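Local atomic coordinates of putative YfrE protein (Vibrio parahaemolyticus RIMD 2210633, PDB entry 3BEE), a protein that is of unknown function but, with a tetratricopeptide-type region that this C-terminal piece belongs to, probably mediates protein-protein contacts in cytochrome c biogenesis. Residues V28-L31 with L32-L36; A45-L48 with I49-H53; T15-L19 with H20-M24; D78-T81 with I82-I86. One frame throughout, in Å; residues are numbered along the deposited sequence.

Interaction 1 (V28-L31 with L32-L36); sequences VSLL and LEQAL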
loop_
_atom_site.group_PDB
_atom_site.type_symbol
_atom_site.label_atom_id
_atom_site.label_comp_id
_atom_site.label_asym_id
_atom_site.label_seq_id
_atom_site.Cartn_x
_atom_site.Cartn_y
_atom_site.Cartn_z
ATOM N N VAL A 28 -1.693 6.397 -11.179
ATOM C CA VAL A 28 -1.744 5.846 -9.820
ATOM C C VAL A 28 -0.328 5.597 -9.310
ATOM O O VAL A 28 -0.017 5.950 -8.181
ATOM C CB VAL A 28 -2.578 4.521 -9.764
ATOM C CG1 VAL A 28 -2.444 3.796 -8.384
ATOM C CG2 VAL A 28 -4.052 4.794 -10.070
ATOM N N SER A 29 0.526 4.987 -10.145
ATOM C CA SER A 29 1.872 4.636 -9.730
ATOM C C SER A 29 2.657 5.888 -9.370
ATOM O O SER A 29 3.328 5.909 -8.331
ATOM C CB SER A 29 2.622 3.846 -10.815
ATOM O OG SER A 29 1.850 2.711 -11.228
ATOM N N LEU A 30 2.580 6.928 -10.211
ATOM C CA LEU A 30 3.282 8.172 -9.899
ATOM C C LEU A 30 2.821 8.829 -8.589
ATOM O O LEU A 30 3.650 9.273 -7.814
ATOM C CB LEU A 30 3.215 9.173 -11.077
ATOM C CG LEU A 30 4.032 10.478 -10.999
ATOM C CD1 LEU A 30 5.570 10.248 -10.798
ATOM C CD2 LEU A 30 3.788 11.350 -12.262
ATOM N N LEU A 31 1.508 8.916 -8.357
ATOM C CA LEU A 31 0.972 9.451 -7.086
ATOM C C LEU A 31 1.490 8.679 -5.880
ATOM O O LEU A 31 1.901 9.285 -4.893
ATOM C CB LEU A 31 -0.570 9.482 -7.065
ATOM C CG LEU A 31 -1.217 10.613 -7.878
ATOM C CD1 LEU A 31 -2.665 10.268 -8.203
ATOM C CD2 LEU A 31 -1.150 11.964 -7.165
ATOM N N LEU A 32 1.517 7.350 -5.992
ATOM C CA LEU A 32 2.116 6.485 -4.969
ATOM C C LEU A 32 3.608 6.724 -4.808
ATOM O O LEU A 32 4.089 6.841 -3.675
ATOM C CB LEU A 32 1.861 5.013 -5.283
ATOM C CG LEU A 32 0.410 4.561 -5.185
ATOM C CD1 LEU A 32 0.325 3.127 -5.697
ATOM C CD2 LEU A 32 -0.117 4.644 -3.750
ATOM N N GLU A 33 4.344 6.800 -5.920
ATOM C CA GLU A 33 5.776 7.083 -5.858
ATOM C C GLU A 33 6.050 8.356 -5.091
ATOM O O GLU A 33 7.033 8.449 -4.349
ATOM C CB GLU A 33 6.383 7.216 -7.262
ATOM C CG GLU A 33 6.684 5.882 -7.906
ATOM C CD GLU A 33 7.202 6.024 -9.333
ATOM O OE1 GLU A 33 7.665 7.136 -9.746
ATOM O OE2 GLU A 33 7.149 4.989 -10.046
ATOM N N GLN A 34 5.199 9.361 -5.316
ATOM C CA GLN A 34 5.367 10.657 -4.685
ATOM C C GLN A 34 5.022 10.651 -3.218
ATOM O O GLN A 34 5.704 11.294 -2.439
ATOM C CB GLN A 34 4.574 11.724 -5.436
ATOM C CG GLN A 34 5.183 11.959 -6.805
ATOM C CD GLN A 34 6.578 12.499 -6.665
ATOM O OE1 GLN A 34 7.576 11.828 -6.992
ATOM N NE2 GLN A 34 6.668 13.715 -6.145
ATOM N N ALA A 35 3.959 9.935 -2.845
ATOM C CA ALA A 35 3.673 9.677 -1.442
ATOM C C ALA A 35 4.880 9.054 -0.738
ATOM O O ALA A 35 5.247 9.479 0.351
ATOM C CB ALA A 35 2.447 8.761 -1.300
ATOM N N LEU A 36 5.481 8.043 -1.357
ATOM C CA LEU A 36 6.645 7.333 -0.797
ATOM C C LEU A 36 7.977 8.103 -0.875
ATOM O O LEU A 36 8.910 7.794 -0.148
ATOM C CB LEU A 36 6.785 5.966 -1.474
ATOM C CG LEU A 36 5.621 4.979 -1.271
ATOM C CD1 LEU A 36 5.822 3.752 -2.159
ATOM C CD2 LEU A 36 5.520 4.555 0.185
#
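The carboxylate of Glu-33 meets the side chain of Leu-30 through one oxygen, OE1, at 3.9 Å from Leu-30 CD1, and the two side chains cross at about a right angle. The backbone carbonyls here belong to one alpha helix, 26-38, in the TPR-like helical array. Each of Val-28, Ser-29, Leu-30 and Leu-31 accepts from the amide four residues on. Two of these bonds set the range: Glu-33 N to Ser-29 O is 2.8 Å, and Ala-35 N to Leu-31 O is 3.0 Å. On the buried side of the turn, Val-28 and Leu-32 lie alongside each other and point the same way, with Val-28 CG1 3.9 Å from Leu-32 CD1. That methyl faces onward because CG1 is anti to the backbone N (chi1 170°). Helix 6-18 packs against Val-28 and Leu-31, while Leu-32 also reaches Ala-45 and Ile-49 of helix 43-55. The hydroxyl of Ser-29 is turned back to the carbonyl of Thr-25. With its CG anti to the carbonyl carbon, Leu-32 leans back over the preceding turn, bringing CG to 3.3 Å from Val-28 O.

Interaction 2 (A45-L48 with I49-H53); sequences ALSL and IANDH. With EDO (1,2-ethanediol), chain D.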
loop_
_atom_site.group_PDB
_atom_site.type_symbol
_atom_site.label_atom_id
_atom_site.label_comp_id
_atom_site.label_asym_id
_atom_site.label_seq_id
_atom_site.Cartn_x
_atom_site.Cartn_y
_atom_site.Cartn_z
ATOM N N ALA A 45 -0.121 4.424 1.174
ATOM C CA ALA A 45 0.552 4.114 -0.082
ATOM C C ALA A 45 1.004 2.647 -0.152
ATOM O O ALA A 45 0.694 1.944 -1.112
ATOM C CB ALA A 45 1.732 5.055 -0.291
ATOM N N LEU A 46 1.735 2.189 0.865
ATOM C CA LEU A 46 2.227 0.828 0.890
ATOM C C LEU A 46 1.074 -0.152 0.977
ATOM O O LEU A 46 1.124 -1.258 0.430
ATOM C CB LEU A 46 3.187 0.623 2.070
ATOM C CG LEU A 46 4.558 1.290 1.932
ATOM C CD1 LEU A 46 5.437 0.984 3.163
ATOM C CD2 LEU A 46 5.254 0.837 0.665
ATOM N N SER A 47 0.026 0.267 1.664
ATOM C CA SER A 47 -1.140 -0.554 1.790
ATOM C C SER A 47 -1.861 -0.747 0.439
ATOM O O SER A 47 -2.255 -1.869 0.098
ATOM C CB SER A 47 -2.050 0.003 2.897
ATOM O OG SER A 47 -3.316 -0.533 2.752
ATOM N N LEU A 48 -1.991 0.311 -0.354
ATOM C CA LEU A 48 -2.543 0.154 -1.711
ATOM C C LEU A 48 -1.699 -0.798 -2.568
ATOM O O LEU A 48 -2.229 -1.654 -3.279
ATOM C CB LEU A 48 -2.704 1.514 -2.436
ATOM C CG LEU A 48 -3.423 1.483 -3.799
ATOM C CD1 LEU A 48 -4.845 0.965 -3.649
ATOM C CD2 LEU A 48 -3.472 2.856 -4.528
ATOM N N ILE A 49 -0.387 -0.615 -2.523
ATOM C CA ILE A 49 0.538 -1.438 -3.295
ATOM C C ILE A 49 0.410 -2.928 -2.919
ATOM O O ILE A 49 0.303 -3.804 -3.815
ATOM C CB ILE A 49 1.997 -0.919 -3.121
ATOM C CG1 ILE A 49 2.179 0.449 -3.832
ATOM C CG2 ILE A 49 3.041 -1.969 -3.622
ATOM C CD1 ILE A 49 3.420 1.265 -3.361
ATOM N N ALA A 50 0.424 -3.210 -1.614
ATOM C CA ALA A 50 0.232 -4.596 -1.093
ATOM C C ALA A 50 -1.106 -5.173 -1.510
ATOM O O ALA A 50 -1.180 -6.325 -1.890
ATOM C CB ALA A 50 0.327 -4.632 0.445
ATOM N N ASN A 51 -2.172 -4.381 -1.376
ATOM C CA ASN A 51 -3.508 -4.831 -1.702
ATOM C C ASN A 51 -3.580 -5.130 -3.171
ATOM O O ASN A 51 -4.166 -6.117 -3.547
ATOM C CB ASN A 51 -4.568 -3.756 -1.349
ATOM C CG ASN A 51 -4.813 -3.656 0.147
ATOM O OD1 ASN A 51 -4.356 -4.503 0.902
ATOM N ND2 ASN A 51 -5.560 -2.624 0.580
ATOM N N ASP A 52 -2.992 -4.269 -4.003
ATOM C CA ASP A 52 -2.967 -4.516 -5.439
ATOM C C ASP A 52 -2.256 -5.839 -5.809
ATOM O O ASP A 52 -2.740 -6.602 -6.651
ATOM C CB ASP A 52 -2.311 -3.346 -6.190
ATOM C CG ASP A 52 -2.171 -3.628 -7.685
ATOM O OD1 ASP A 52 -3.214 -3.792 -8.342
ATOM O OD2 ASP A 52 -1.025 -3.690 -8.207
ATOM N N HIS A 53 -1.086 -6.086 -5.213
ATOM C CA HIS A 53 -0.435 -7.394 -5.328
ATOM C C HIS A 53 -1.410 -8.525 -4.932
ATOM O O HIS A 53 -1.601 -9.484 -5.669
ATOM C CB HIS A 53 0.816 -7.427 -4.438
ATOM C CG HIS A 53 1.976 -6.652 -4.989
ATOM N ND1 HIS A 53 2.387 -6.758 -6.305
ATOM C CD2 HIS A 53 2.836 -5.783 -4.395
ATOM C CE1 HIS A 53 3.454 -5.987 -6.498
ATOM N NE2 HIS A 53 3.737 -5.381 -5.357
HETATM C C1 EDO D . -6.522 -7.648 1.601
HETATM O O1 EDO D . -5.798 -6.731 0.751
HETATM C C2 EDO D . -5.612 -8.246 2.669
HETATM O O2 EDO D . -6.115 -9.538 3.028
HETATM O O HOH W 1 -3.208 -3.427 3.521
#
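One turn of helix 43-55, the central helix of this TPR-type fragment, carries a water bridge between Ser-47 and Asn-51. The water lies 3.0 Å from Ser-47 OG and donates to Asn-51 OD1 at 3.1 Å, so the two side chains are joined four residues apart although Ser-47 OG and Asn-51 ND2 stay 3.8 Å from each other. Ser-47 OG is anti to the backbone N (chi1 163°), which carries it forward along the helix toward Asn-51. The asparagine CG takes the other course, anti to its carbonyl carbon, and rests 3.1 Å from Ser-47 O. Beneath them run the backbone bonds, such as Ala-50 N to Leu-46 O at 2.9 Å. A different side of the helix is apolar: Ile-49 CD1 comes to 4.4 Å from Leu-46 CD2, and both residues pack on Leu-36 of helix 26-38. Ala-50 and Asn-51 touch Trp-66 of helix 59-70. An ethanediol molecule, probably from the crystallisation liquor, donates from O1 to Asn-51 OD1 at 2.7 Å. With OD1 accepting from both the water and the diol, and ND2 making a weak bond to Tyr-18 OH, the amide has partners at each end that would resist its rotation.

Interaction 3 (T15-L19 with H20-M24); sequences TLYYL and HKQAM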
loop_
_atom_site.group_PDB
_atom_site.type_symbol
_atom_site.label_atom_id
_atom_site.label_comp_id
_atom_site.label_asym_id
_atom_site.label_seq_id
_atom_site.Cartn_x
_atom_site.Cartn_y
_atom_site.Cartn_z
ATOM N N THR A 15 -8.345 6.484 -4.754
ATOM C CA THR A 15 -9.577 6.787 -5.477
ATOM C C THR A 15 -9.477 6.386 -6.962
ATOM O O THR A 15 -10.354 5.707 -7.486
ATOM C CB THR A 15 -9.975 8.270 -5.362
ATOM O OG1 THR A 15 -10.197 8.601 -3.988
ATOM C CG2 THR A 15 -11.258 8.517 -6.112
ATOM N N LEU A 16 -8.407 6.806 -7.633
ATOM C CA LEU A 16 -8.222 6.466 -9.039
ATOM C C LEU A 16 -8.114 4.959 -9.256
ATOM O O LEU A 16 -8.611 4.458 -10.260
ATOM C CB LEU A 16 -7.006 7.159 -9.628
ATOM C CG LEU A 16 -7.022 8.677 -9.683
ATOM C CD1 LEU A 16 -5.587 9.084 -9.766
ATOM C CD2 LEU A 16 -7.830 9.230 -10.846
ATOM N N TYR A 17 -7.496 4.248 -8.310
ATOM C CA TYR A 17 -7.403 2.794 -8.361
ATOM C C TYR A 17 -8.757 2.062 -8.257
ATOM O O TYR A 17 -9.169 1.402 -9.234
ATOM C CB TYR A 17 -6.473 2.278 -7.255
ATOM C CG TYR A 17 -6.225 0.775 -7.294
ATOM C CD1 TYR A 17 -5.230 0.244 -8.110
ATOM C CD2 TYR A 17 -6.961 -0.107 -6.488
ATOM C CE1 TYR A 17 -4.971 -1.123 -8.123
ATOM C CE2 TYR A 17 -6.720 -1.485 -6.499
ATOM C CZ TYR A 17 -5.735 -1.988 -7.330
ATOM O OH TYR A 17 -5.475 -3.332 -7.380
ATOM N N TYR A 18 -9.395 2.124 -7.062
ATOM C CA TYR A 18 -10.638 1.319 -6.732
ATOM C C TYR A 18 -11.845 1.650 -7.564
ATOM O O TYR A 18 -12.722 0.775 -7.810
ATOM C CB TYR A 18 -11.044 1.348 -5.235
ATOM C CG TYR A 18 -10.127 0.485 -4.399
ATOM C CD1 TYR A 18 -10.132 -0.909 -4.529
ATOM C CD2 TYR A 18 -9.191 1.063 -3.543
ATOM C CE1 TYR A 18 -9.240 -1.725 -3.780
ATOM C CE2 TYR A 18 -8.292 0.282 -2.805
ATOM C CZ TYR A 18 -8.330 -1.109 -2.925
ATOM O OH TYR A 18 -7.447 -1.849 -2.217
ATOM N N LEU A 19 -11.925 2.906 -7.974
ATOM C CA LEU A 19 -13.108 3.338 -8.723
ATOM C C LEU A 19 -12.913 3.095 -10.220
ATOM O O LEU A 19 -13.889 3.150 -11.004
ATOM C CB LEU A 19 -13.528 4.790 -8.387
ATOM C CG LEU A 19 -14.692 5.005 -7.386
ATOM C CD1 LEU A 19 -14.260 4.805 -5.939
ATOM C CD2 LEU A 19 -15.279 6.391 -7.544
ATOM N N HIS A 20 -11.676 2.794 -10.612
ATOM C CA HIS A 20 -11.358 2.565 -12.052
ATOM C C HIS A 20 -10.720 1.208 -12.368
ATOM O O HIS A 20 -9.625 1.112 -12.913
ATOM C CB HIS A 20 -10.571 3.736 -12.642
ATOM C CG HIS A 20 -11.245 5.054 -12.429
ATOM N ND1 HIS A 20 -12.107 5.607 -13.352
ATOM C CD2 HIS A 20 -11.213 5.914 -11.381
ATOM C CE1 HIS A 20 -12.564 6.761 -12.892
ATOM N NE2 HIS A 20 -12.032 6.973 -11.698
ATOM N N LYS A 21 -11.461 0.166 -12.025
ATOM C CA LYS A 21 -11.129 -1.196 -12.384
ATOM C C LYS A 21 -9.880 -1.718 -11.695
ATOM O O LYS A 21 -9.308 -2.696 -12.152
ATOM C CB LYS A 21 -11.035 -1.338 -13.907
ATOM C CG LYS A 21 -12.342 -0.986 -14.596
ATOM C CD LYS A 21 -12.330 -1.311 -16.090
ATOM C CE LYS A 21 -13.758 -1.330 -16.618
ATOM N NZ LYS A 21 -13.846 -0.970 -18.064
ATOM N N GLN A 22 -9.481 -1.083 -10.591
ATOM C CA GLN A 22 -8.360 -1.561 -9.782
ATOM C C GLN A 22 -7.135 -1.749 -10.695
ATOM O O GLN A 22 -6.510 -2.827 -10.730
ATOM C CB GLN A 22 -8.722 -2.874 -9.058
ATOM C CG GLN A 22 -9.959 -2.775 -8.144
ATOM C CD GLN A 22 -11.272 -2.743 -8.953
ATOM O OE1 GLN A 22 -11.510 -3.602 -9.828
ATOM N NE2 GLN A 22 -12.103 -1.732 -8.687
ATOM N N ALA A 23 -6.857 -0.715 -11.494
ATOM C CA ALA A 23 -5.686 -0.725 -12.375
ATOM C C ALA A 23 -4.601 0.167 -11.796
ATOM O O ALA A 23 -4.843 1.347 -11.488
ATOM C CB ALA A 23 -6.049 -0.249 -13.796
HETATM N N MSE A 24 -3.413 -0.412 -11.679
HETATM C CA MSE A 24 -2.168 0.295 -11.346
HETATM C C MSE A 24 -1.653 1.052 -12.603
HETATM O O MSE A 24 -0.721 0.617 -13.278
HETATM C CB MSE A 24 -1.153 -0.750 -10.860
HETATM C CG MSE A 24 0.130 -0.245 -10.199
HETATM SE SE MSE A 24 -0.228 1.085 -8.781
HETATM C CE MSE A 24 -1.418 -0.028 -7.589
#
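Tyr-17 carries CG anti to the backbone N (chi1 -175°), which sets its ring beside its own carbonyl carbon, facing the returning chain at Gln-22. That return is a tight turn after helix 6-18, in which Lys-21 and Gln-22 both have positive phi, and it lays the backbone of Gln-22 on the ring: Gln-22 CA stands 3.6 Å from the Tyr-17 centroid and 9° off the ring normal, a CH-pi contact over the face, while Gln-22 CB approaches Tyr-17 CE2 to 3.5 Å. Tyr-17 O serves two amides there, His-20 N at 3.2 Å from well above the carbonyl plane and Gln-22 N through a weak bond. A bend at chi2 (75°) turns the glutamine chain to a second weak bond, Gln-22 NE2 to Tyr-18 O at 2.7 Å. His-20 folds back against the helix end, its CD2 3.2 Å from Leu-16 O, which lies near the plane of the imidazole at its edge, while Leu-19 O lies over one face. Farther along the loop, selenomethionine Met-24 brings CE to 3.8 Å from Tyr-17 CE1. Around this exposed turn, Leu-16 packs on Val-28 and Leu-31 of helix 26-38, Met-24 reaches Ser-29 and Leu-32 there, and the Tyr-17 hydroxyl is hydrogen-bonded to Asp-52 of helix 43-55.

Interaction 4 (D78-T81 with I82-I86); sequences DRVT and IIESI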
loop_
_atom_site.group_PDB
_atom_site.type_symbol
_atom_site.label_atom_id
_atom_site.label_comp_id
_atom_site.label_asym_id
_atom_site.label_seq_id
_atom_site.Cartn_x
_atom_site.Cartn_y
_atom_site.Cartn_z
ATOM N N ASP A 78 -1.490 -0.105 12.510
ATOM C CA ASP A 78 -2.282 -1.288 12.853
ATOM C C ASP A 78 -1.565 -2.547 12.376
ATOM O O ASP A 78 -1.906 -3.129 11.331
ATOM C CB ASP A 78 -3.704 -1.229 12.258
ATOM C CG ASP A 78 -4.585 -2.368 12.742
ATOM O OD1 ASP A 78 -4.106 -3.193 13.549
ATOM O OD2 ASP A 78 -5.763 -2.442 12.320
ATOM N N ARG A 79 -0.590 -2.964 13.173
ATOM C CA ARG A 79 0.243 -4.116 12.887
ATOM C C ARG A 79 -0.574 -5.367 12.873
ATOM O O ARG A 79 -0.302 -6.258 12.083
ATOM C CB ARG A 79 1.355 -4.256 13.931
ATOM C CG ARG A 79 2.537 -3.403 13.608
ATOM C CD ARG A 79 3.564 -3.326 14.724
ATOM N NE ARG A 79 4.329 -2.122 14.459
ATOM C CZ ARG A 79 5.433 -2.080 13.717
ATOM N NH1 ARG A 79 5.967 -3.206 13.234
ATOM N NH2 ARG A 79 6.008 -0.905 13.487
ATOM N N VAL A 80 -1.567 -5.435 13.758
ATOM C CA VAL A 80 -2.430 -6.601 13.841
ATOM C C VAL A 80 -3.112 -6.915 12.496
ATOM O O VAL A 80 -3.039 -8.036 12.017
ATOM C CB VAL A 80 -3.428 -6.519 15.023
ATOM C CG1 VAL A 80 -4.407 -7.709 15.008
ATOM C CG2 VAL A 80 -2.681 -6.515 16.362
ATOM N N THR A 81 -3.720 -5.914 11.863
ATOM C CA THR A 81 -4.429 -6.142 10.589
ATOM C C THR A 81 -3.435 -6.519 9.518
ATOM O O THR A 81 -3.688 -7.426 8.728
ATOM C CB THR A 81 -5.285 -4.927 10.162
ATOM O OG1 THR A 81 -6.238 -4.661 11.192
ATOM C CG2 THR A 81 -6.050 -5.215 8.866
ATOM N N ILE A 82 -2.289 -5.845 9.512
ATOM C CA ILE A 82 -1.241 -6.110 8.526
ATOM C C ILE A 82 -0.765 -7.564 8.617
ATOM O O ILE A 82 -0.637 -8.249 7.610
ATOM C CB ILE A 82 -0.087 -5.133 8.706
ATOM C CG1 ILE A 82 -0.536 -3.723 8.281
ATOM C CG2 ILE A 82 1.144 -5.573 7.899
ATOM C CD1 ILE A 82 0.472 -2.602 8.684
ATOM N N ILE A 83 -0.516 -8.031 9.830
ATOM C CA ILE A 83 -0.029 -9.400 10.019
ATOM C C ILE A 83 -1.120 -10.464 9.718
ATOM O O ILE A 83 -0.790 -11.571 9.285
ATOM C CB ILE A 83 0.578 -9.581 11.418
ATOM C CG1 ILE A 83 1.826 -8.693 11.578
ATOM C CG2 ILE A 83 0.944 -11.055 11.702
ATOM C CD1 ILE A 83 2.210 -8.511 13.017
ATOM N N GLU A 84 -2.394 -10.136 9.963
ATOM C CA GLU A 84 -3.500 -10.986 9.503
ATOM C C GLU A 84 -3.522 -11.088 7.958
ATOM O O GLU A 84 -3.766 -12.172 7.400
ATOM C CB GLU A 84 -4.855 -10.491 10.061
ATOM C CG GLU A 84 -5.029 -10.761 11.622
ATOM C CD GLU A 84 -6.248 -10.067 12.270
ATOM O OE1 GLU A 84 -6.802 -9.103 11.674
ATOM O OE2 GLU A 84 -6.652 -10.494 13.388
ATOM N N SER A 85 -3.256 -9.970 7.280
ATOM C CA SER A 85 -3.127 -9.952 5.824
ATOM C C SER A 85 -1.978 -10.845 5.340
ATOM O O SER A 85 -2.148 -11.608 4.366
ATOM C CB SER A 85 -2.938 -8.530 5.303
ATOM O OG SER A 85 -4.076 -7.736 5.621
ATOM N N ILE A 86 -0.821 -10.727 6.002
ATOM C CA ILE A 86 0.358 -11.535 5.681
ATOM C C ILE A 86 -0.010 -12.993 5.831
ATOM O O ILE A 86 0.310 -13.832 4.965
ATOM C CB ILE A 86 1.559 -11.203 6.611
ATOM C CG1 ILE A 86 2.203 -9.872 6.199
ATOM C CG2 ILE A 86 2.610 -12.371 6.648
ATOM C CD1 ILE A 86 3.167 -9.319 7.212
#
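Asp-78 O accepts from Ile-82 N at 3.3 Å, while the side chain of the same aspartate turns to Thr-81. Its CG is anti to the backbone N (chi1 -173°), which brings the carboxylate beside the first turn. Thr-81 N then donates to Asp-78 OD1 at 3.2 Å, and Thr-81 OG1 donates to Asp-78 OD2 at 2.5 Å. Both donors stand well out of the carboxylate plane, above it. The hydroxyl is available because OG1 lies beside the threonine's own backbone N (chi1 -59°), leaving CG2 to point elsewhere. Asp-78 is the N-cap of helix 79-92, the last helix of the chain, with Thr-81 N giving the capping bond; the threonine hydroxyl adds a second hold on the carboxylate. Further along, Val-80 and the extended Glu-84 run alongside each other, with Val-80 CG1 3.9 Å from Glu-84 OE2. Ile-82 and Ile-83 share one conformation, CG1 anti to the carbonyl carbon, and each lays that branch over the carbonyl four residues back: Ile-82 CG1 is 3.4 Å from Asp-78 O. Ile-82 also packs on Leu-69 and Leu-70 of helix 59-70, and Arg-79 NH1 is hydrogen-bonded to Leu-70 O. Ser-85 OG lies 3.1 Å from Thr-81 O.

Overall arrangement
Interactions 1, 2 and 3 form one connected group, each touching the other two. Leu-31 CD1 of interaction 1 lies 3.5 Å from Leu-16 CD1 of interaction 3, and Leu-32 CD1 lies 3.8 Å from Ile-49 CG1 of interaction 2. Interaction 3 meets interaction 2 where Leu-48 CD1 is 3.6 Å from Tyr-18 CE2. Interaction 4 stands apart: its nearest atoms are about 6 Å from interaction 2, and its centre is about 23 Å from those of interactions 1 and 3, across the chain's centre. Helix 59-70 spans this gap, since Trp-66 touches both Ala-50 and Ser-85. The bound ethanediols, near Leu-30, Asn-51 and Ser-85, do not by themselves establish a functional pocket.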